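Local structure of aspartate aminotransferase (Thermotoga maritima, 1O4S) at residues 342-345 with 346-350; 227-230 with 231-234; 299-302 with 303-307. The protein catalyses the reversible, pyridoxal-phosphate-dependent transfer of an amino group from L-aspartate to 2-oxoglutarate, giving oxaloacetate and L-glutamate, and works as a homodimer. All coordinates share one frame; numbering follows the deposited sequence.

Contact 1 (342-345 with 346-350)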
loop_
_atom_site.group_PDB
_atom_site.type_symbol
_atom_site.label_atom_id
_atom_site.label_comp_id
_atom_site.label_asym_id
_atom_site.label_seq_id
_atom_site.Cartn_x
_atom_site.Cartn_y
_atom_site.Cartn_z
ATOM N N GLU B 342 8.944 31.234 -4.043
ATOM C CA GLU B 342 8.810 31.774 -2.687
ATOM C C GLU B 342 8.264 33.202 -2.750
ATOM O O GLU B 342 7.376 33.567 -1.993
ATOM C CB GLU B 342 10.168 31.762 -1.939
ATOM C CG GLU B 342 10.551 30.387 -1.379
ATOM C CD GLU B 342 11.927 30.357 -0.688
ATOM O OE1 GLU B 342 12.674 31.371 -0.717
ATOM O OE2 GLU B 342 12.264 29.293 -0.098
ATOM N N ARG B 343 8.797 33.980 -3.679
ATOM C CA ARG B 343 8.482 35.387 -3.809
ATOM C C ARG B 343 7.119 35.606 -4.431
ATOM O O ARG B 343 6.380 36.475 -4.013
ATOM C CB ARG B 343 9.533 36.064 -4.675
ATOM C CG ARG B 343 10.905 36.120 -4.031
ATOM C CD ARG B 343 12.019 36.674 -4.921
ATOM N NE ARG B 343 13.324 36.264 -4.373
ATOM C CZ ARG B 343 14.141 37.023 -3.634
ATOM N NH1 ARG B 343 13.848 38.298 -3.347
ATOM N NH2 ARG B 343 15.288 36.498 -3.195
ATOM N N LEU B 344 6.806 34.819 -5.449
ATOM C CA LEU B 344 5.521 34.902 -6.120
ATOM C C LEU B 344 4.437 34.525 -5.119
ATOM O O LEU B 344 3.389 35.163 -5.061
ATOM C CB LEU B 344 5.490 33.976 -7.340
ATOM C CG LEU B 344 4.198 33.951 -8.160
ATOM C CD1 LEU B 344 4.064 35.173 -9.020
ATOM C CD2 LEU B 344 4.173 32.726 -9.020
ATOM N N LEU B 345 4.688 33.500 -4.320
ATOM C CA LEU B 345 3.762 33.159 -3.257
ATOM C C LEU B 345 3.593 34.283 -2.244
ATOM O O LEU B 345 2.478 34.662 -1.938
ATOM C CB LEU B 345 4.175 31.882 -2.546
ATOM C CG LEU B 345 3.214 31.414 -1.442
ATOM C CD1 LEU B 345 1.785 31.127 -1.982
ATOM C CD2 LEU B 345 3.773 30.189 -0.750
ATOM N N GLU B 346 4.692 34.830 -1.726
ATOM C CA GLU B 346 4.590 35.801 -0.644
ATOM C C GLU B 346 4.037 37.142 -1.159
ATOM O O GLU B 346 3.296 37.794 -0.448
ATOM C CB GLU B 346 5.922 35.936 0.125
ATOM C CG GLU B 346 6.948 36.913 -0.461
ATOM C CD GLU B 346 8.427 36.715 0.009
ATOM O OE1 GLU B 346 9.305 37.482 -0.483
ATOM O OE2 GLU B 346 8.732 35.802 0.839
ATOM N N GLU B 347 4.332 37.513 -2.403
ATOM C CA GLU B 347 3.975 38.839 -2.922
ATOM C C GLU B 347 2.620 38.832 -3.668
ATOM O O GLU B 347 1.831 39.770 -3.549
ATOM C CB GLU B 347 5.097 39.402 -3.831
ATOM C CG GLU B 347 6.461 39.561 -3.131
ATOM C CD GLU B 347 7.607 40.040 -4.046
ATOM O OE1 GLU B 347 7.326 40.614 -5.131
ATOM O OE2 GLU B 347 8.809 39.857 -3.674
ATOM N N LYS B 348 2.392 37.778 -4.453
ATOM C CA LYS B 348 1.226 37.672 -5.335
ATOM C C LYS B 348 0.235 36.602 -4.897
ATOM O O LYS B 348 -0.853 36.533 -5.448
ATOM C CB LYS B 348 1.650 37.381 -6.792
ATOM C CG LYS B 348 2.411 38.508 -7.514
ATOM C CD LYS B 348 1.696 39.857 -7.461
ATOM C CE LYS B 348 2.487 40.904 -8.185
ATOM N NZ LYS B 348 1.726 42.167 -8.298
ATOM N N LYS B 349 0.608 35.799 -3.896
ATOM C CA LYS B 349 -0.219 34.707 -3.381
ATOM C C LYS B 349 -0.665 33.775 -4.516
ATOM O O LYS B 349 -1.836 33.332 -4.571
ATOM C CB LYS B 349 -1.404 35.213 -2.546
ATOM C CG LYS B 349 -1.201 36.566 -1.845
ATOM C CD LYS B 349 -0.352 36.493 -0.606
ATOM C CE LYS B 349 -0.328 37.838 0.117
ATOM N NZ LYS B 349 0.717 38.796 -0.371
ATOM N N VAL B 350 0.290 33.482 -5.405
ATOM C CA VAL B 350 0.181 32.392 -6.371
ATOM C C VAL B 350 1.231 31.341 -6.067
ATOM O O VAL B 350 2.426 31.646 -5.934
ATOM C CB VAL B 350 0.360 32.868 -7.836
ATOM C CG1 VAL B 350 0.185 31.686 -8.804
ATOM C CG2 VAL B 350 -0.604 33.999 -8.147
#
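Glu346 N donates to Glu342 O at 3.0 Å, and the same i to i+4 alpha-helical pattern follows one residue on, where Glu347 N reaches Arg343 O at 2.8 Å. These are the last turns of helix 337-348, where it ends and turns into strand 350-354. The pattern continues with Lys348 N on Leu344 O, but the bond from Lys349 N to Leu345 O is weak, its angle at hydrogen only 126°. Lys349 has left helical geometry, with a positive phi, and this turns the chain so that Val350 comes back beside Leu344. CD2 of Leu344 then meets CB of Val350 at 4.0 Å, while its other methyl, CD1, lies over CB and CG of Lys348, whose side chain runs roughly at right angles to it. Putting CG of Leu344 opposite the backbone N (chi1 -180°) sends the isobutyl group toward this returning strand. Outside the turn, Phe385 of helix 372-386 packs on Leu344, Leu29 and Leu36 of helix 27-38 touch Glu342 and Leu345 respectively, and a backbone bond joins Lys349 to Ile44.

On the exposed side Arg343 and Glu346 run alongside each other, with CG of Arg343 4.1 Å from OE1 of Glu346. Their flat ends are turned well away from coplanar and the charged atoms do not touch, so any attraction between them is probably diffuse. Lys349 folds back over the helix end, bent at chi2 and chi4, and its NZ donates to Glu346 O at 2.8 Å, tilted 34° from the carbonyl plane.

Contact 2 (227-230 with 231-234)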
loop_
_atom_site.group_PDB
_atom_site.type_symbol
_atom_site.label_atom_id
_atom_site.label_comp_id
_atom_site.label_asym_id
_atom_site.label_seq_id
_atom_site.Cartn_x
_atom_site.Cartn_y
_atom_site.Cartn_z
ATOM N N SER B 227 1.256 5.300 -27.318
ATOM C CA SER B 227 1.450 4.458 -26.145
ATOM C C SER B 227 2.555 3.483 -26.466
ATOM O O SER B 227 2.741 3.130 -27.631
ATOM C CB SER B 227 0.172 3.679 -25.851
ATOM O OG SER B 227 0.371 2.690 -24.886
ATOM N N ILE B 228 3.276 3.030 -25.448
ATOM C CA ILE B 228 4.204 1.925 -25.648
ATOM C C ILE B 228 3.458 0.710 -26.219
ATOM O O ILE B 228 4.045 -0.104 -26.925
ATOM C CB ILE B 228 4.960 1.544 -24.342
ATOM C CG1 ILE B 228 6.287 0.808 -24.673
ATOM C CG2 ILE B 228 4.072 0.685 -23.405
ATOM C CD1 ILE B 228 7.298 1.650 -25.465
ATOM N N LEU B 229 2.178 0.587 -25.895
ATOM C CA LEU B 229 1.337 -0.480 -26.451
ATOM C C LEU B 229 0.927 -0.281 -27.945
ATOM O O LEU B 229 0.419 -1.216 -28.571
ATOM C CB LEU B 229 0.102 -0.669 -25.581
ATOM C CG LEU B 229 0.387 -0.973 -24.096
ATOM C CD1 LEU B 229 -0.923 -1.310 -23.403
ATOM C CD2 LEU B 229 1.381 -2.090 -23.876
ATOM N N ASP B 230 1.138 0.923 -28.486
ATOM C CA ASP B 230 1.061 1.178 -29.942
ATOM C C ASP B 230 2.251 0.620 -30.749
ATOM O O ASP B 230 2.107 0.276 -31.924
ATOM C CB ASP B 230 0.942 2.687 -30.213
ATOM C CG ASP B 230 -0.472 3.247 -29.919
ATOM O OD1 ASP B 230 -0.566 4.371 -29.388
ATOM O OD2 ASP B 230 -1.527 2.644 -30.207
ATOM N N VAL B 231 3.416 0.537 -30.105
ATOM C CA VAL B 231 4.671 0.144 -30.766
ATOM C C VAL B 231 5.264 -1.203 -30.296
ATOM O O VAL B 231 6.301 -1.639 -30.786
ATOM C CB VAL B 231 5.740 1.252 -30.614
ATOM C CG1 VAL B 231 5.278 2.532 -31.323
ATOM C CG2 VAL B 231 6.057 1.535 -29.151
ATOM N N SER B 232 4.606 -1.855 -29.348
ATOM C CA SER B 232 5.069 -3.133 -28.845
ATOM C C SER B 232 4.176 -4.195 -29.448
ATOM O O SER B 232 3.081 -3.898 -29.913
ATOM C CB SER B 232 4.980 -3.172 -27.315
ATOM O OG SER B 232 3.657 -3.439 -26.855
ATOM N N GLU B 233 4.690 -5.416 -29.505
ATOM C CA GLU B 233 3.862 -6.618 -29.594
ATOM C C GLU B 233 4.238 -7.386 -28.332
ATOM O O GLU B 233 5.448 -7.585 -28.046
ATOM C CB GLU B 233 4.202 -7.495 -30.809
ATOM C CG GLU B 233 3.914 -6.910 -32.192
ATOM C CD GLU B 233 4.730 -7.586 -33.294
ATOM O OE1 GLU B 233 5.439 -8.595 -33.011
ATOM O OE2 GLU B 233 4.674 -7.103 -34.455
ATOM N N GLY B 234 3.242 -7.827 -27.581
ATOM C CA GLY B 234 3.517 -8.625 -26.401
ATOM C C GLY B 234 4.132 -7.853 -25.247
ATOM O O GLY B 234 4.518 -6.682 -25.360
#
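Ser227 OG is gripped twice: it accepts from Leu229 N at 3.0 Å and is hydrogen-bonded to OE1 of Glu214. The first of these bonds belongs to a capping box that closes the start of the short helix 228-231. Its other half is a nearly straight bond (174°) from Ser227 N to Asp230 OD1 at 2.9 Å, meeting the anti side of the carboxylate 30° out of its plane. Glu214 joins the cap from outside a second time, through OE2 to Ile228 N. Along the backbone, Asp230 N donates to Ser227 O at 2.9 Å, whereas Val231 N makes only a weak bond to Ile228 O at 3.3 Å. CG2 of Val231, set between its own backbone N and carbonyl carbon, also lies close to that oxygen and touches CD1 of Ile228 at 3.9 Å, the two side chains crossing near a right angle. Val200 of helix 193-206 packs on both Ile228 and Val231, and Leu229 lies against Ile91 and Tyr95 of helix 81-95. With its first amides taken up by side chains of Ser227 and Glu214, the geometry is consistent with a short turn held largely at its capped start, and the carboxylates there would be expected to favour the positive end of its dipole.

Contact 3 (299-302 with 303-307)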
loop_
_atom_site.group_PDB
_atom_site.type_symbol
_atom_site.label_atom_id
_atom_site.label_comp_id
_atom_site.label_asym_id
_atom_site.label_seq_id
_atom_site.Cartn_x
_atom_site.Cartn_y
_atom_site.Cartn_z
ATOM N N VAL B 299 -11.915 16.137 -20.134
ATOM C CA VAL B 299 -10.757 16.272 -21.015
ATOM C C VAL B 299 -10.910 17.559 -21.843
ATOM O O VAL B 299 -9.931 18.293 -22.058
ATOM C CB VAL B 299 -10.618 15.039 -21.952
ATOM C CG1 VAL B 299 -9.585 15.311 -23.057
ATOM C CG2 VAL B 299 -10.249 13.769 -21.161
ATOM N N GLN B 300 -12.130 17.863 -22.285
ATOM C CA GLN B 300 -12.341 19.058 -23.118
ATOM C C GLN B 300 -12.193 20.320 -22.291
ATOM O O GLN B 300 -11.690 21.340 -22.781
ATOM C CB GLN B 300 -13.713 19.050 -23.804
ATOM C CG GLN B 300 -14.079 20.342 -24.591
ATOM C CD GLN B 300 -13.164 20.659 -25.827
ATOM O OE1 GLN B 300 -13.117 21.821 -26.282
ATOM N NE2 GLN B 300 -12.461 19.638 -26.363
ATOM N N THR B 301 -12.662 20.259 -21.048
ATOM C CA THR B 301 -12.450 21.346 -20.109
ATOM C C THR B 301 -10.940 21.624 -19.911
ATOM O O THR B 301 -10.518 22.769 -19.930
ATOM C CB THR B 301 -13.092 21.020 -18.755
ATOM O OG1 THR B 301 -14.519 20.849 -18.893
ATOM C CG2 THR B 301 -12.861 22.182 -17.811
ATOM N N PHE B 302 -10.139 20.574 -19.723
ATOM C CA PHE B 302 -8.696 20.722 -19.593
ATOM C C PHE B 302 -8.024 21.211 -20.886
ATOM O O PHE B 302 -7.095 22.014 -20.834
ATOM C CB PHE B 302 -8.036 19.421 -19.114
ATOM C CG PHE B 302 -7.988 19.283 -17.616
ATOM C CD1 PHE B 302 -7.035 19.950 -16.878
ATOM C CD2 PHE B 302 -8.907 18.508 -16.944
ATOM C CE1 PHE B 302 -6.995 19.830 -15.492
ATOM C CE2 PHE B 302 -8.852 18.369 -15.564
ATOM C CZ PHE B 302 -7.894 19.041 -14.843
ATOM N N LYS B 303 -8.511 20.750 -22.031
ATOM C CA LYS B 303 -7.984 21.203 -23.336
ATOM C C LYS B 303 -8.138 22.712 -23.486
ATOM O O LYS B 303 -7.220 23.385 -23.901
ATOM C CB LYS B 303 -8.699 20.492 -24.492
ATOM C CG LYS B 303 -8.164 20.793 -25.905
ATOM C CD LYS B 303 -8.770 19.811 -26.918
ATOM C CE LYS B 303 -8.191 20.012 -28.304
ATOM N NZ LYS B 303 -8.958 19.335 -29.409
ATOM N N GLU B 304 -9.300 23.235 -23.124
ATOM C CA GLU B 304 -9.542 24.643 -23.283
ATOM C C GLU B 304 -8.824 25.507 -22.240
ATOM O O GLU B 304 -8.468 26.656 -22.538
ATOM C CB GLU B 304 -11.042 24.924 -23.412
ATOM C CG GLU B 304 -11.806 25.296 -22.176
ATOM C CD GLU B 304 -13.209 25.765 -22.537
ATOM O OE1 GLU B 304 -13.662 25.411 -23.677
ATOM O OE2 GLU B 304 -13.852 26.474 -21.694
ATOM N N ARG B 305 -8.568 24.957 -21.057
ATOM C CA ARG B 305 -7.699 25.611 -20.078
ATOM C C ARG B 305 -6.243 25.648 -20.576
ATOM O O ARG B 305 -5.536 26.637 -20.392
ATOM C CB ARG B 305 -7.728 24.865 -18.729
ATOM C CG ARG B 305 -9.062 24.938 -17.963
ATOM C CD ARG B 305 -9.165 23.912 -16.939
ATOM N NE ARG B 305 -10.344 24.032 -16.081
ATOM C CZ ARG B 305 -10.544 23.258 -15.032
ATOM N NH1 ARG B 305 -9.652 22.318 -14.734
ATOM N NH2 ARG B 305 -11.619 23.418 -14.265
ATOM N N LYS B 306 -5.816 24.548 -21.187
ATOM C CA LYS B 306 -4.492 24.412 -21.760
ATOM C C LYS B 306 -4.341 25.474 -22.832
ATOM O O LYS B 306 -3.403 26.245 -22.793
ATOM C CB LYS B 306 -4.300 22.995 -22.329
ATOM C CG LYS B 306 -2.896 22.691 -22.932
ATOM C CD LYS B 306 -2.718 23.140 -24.400
ATOM C CE LYS B 306 -3.581 22.335 -25.381
ATOM N NZ LYS B 306 -3.318 22.692 -26.844
ATOM N N ASN B 307 -5.274 25.538 -23.774
ATOM C CA ASN B 307 -5.222 26.563 -24.827
ATOM C C ASN B 307 -5.164 27.976 -24.267
ATOM O O ASN B 307 -4.465 28.820 -24.803
ATOM C CB ASN B 307 -6.429 26.477 -25.759
ATOM C CG ASN B 307 -6.375 25.284 -26.670
ATOM O OD1 ASN B 307 -5.301 24.745 -26.938
ATOM N ND2 ASN B 307 -7.539 24.851 -27.151
#
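NH1 of Arg305 stands over one face of the Phe302 ring, 3.7 Å above the plane and shifted toward the rim at CE1 and CZ. This is an i to i+3 cation-pi contact on helix 296-315: CZ of the guanidinium lies 5.0 Å from the ring centroid and 10° off its normal. The two planes are 75° apart, so the guanidinium meets the ring with its NH1 edge instead of stacking flat on it. On one face of that guanidinium sits CG2 of Thr301, 3.6 Å from NE, so the arginine has a methyl on one face and an aromatic ring at its edge. Thr301 and Arg305 run side by side in the same direction, and OG1 of Thr301 turns instead to Tyr297 O, one turn earlier.

The helix backbone gives the spacing. Arg305 N donates to Thr301 O at 3.1 Å, and Lys306 N to Phe302 O at 2.9 Å. From this frame the arginine reaches out with an extended chain from CG to NE, its CG and CD passing along Thr301 O. Beyond the helix, a salt bridge from NH2 to Asp52 and a weak bond from NH1 to Phe368 O probably limit the rotation of the guanidinium, while Phe327 meets the phenyl ring with planes about 30° apart. The Phe302 side chain lies about 8 Å from that of Lys246, the cofactor-attachment lysine, which is not joined to the cofactor here; the cluster is thus close to the active site without touching the bound PLP, about 12 Å from the Phe302 side chain. On another side of the helix, Gln300 is bent at chi2, which brings NE2 to 3.7 Å from CD of Lys303.

All three are contacts within one helix or at its end, yet they differ in chemistry. Contact 2 is buried and sits beside the seven-stranded sheet, between helices 81-95 and 193-206; its polar groups serve a helix start. Contact 1 lies at the far side of the chain's centre, with centres 44 Å apart, and pairs a leucine face turned inward with a charged face turned outward at a helix end. Contact 3 lies within the first half of a long helix and is also partly buried, but its Arg305 is buried against an aromatic ring and held by a salt bridge. Contacts 1 and 3 both pack against helix 372-386, although their nearest atoms stay about 14 Å apart.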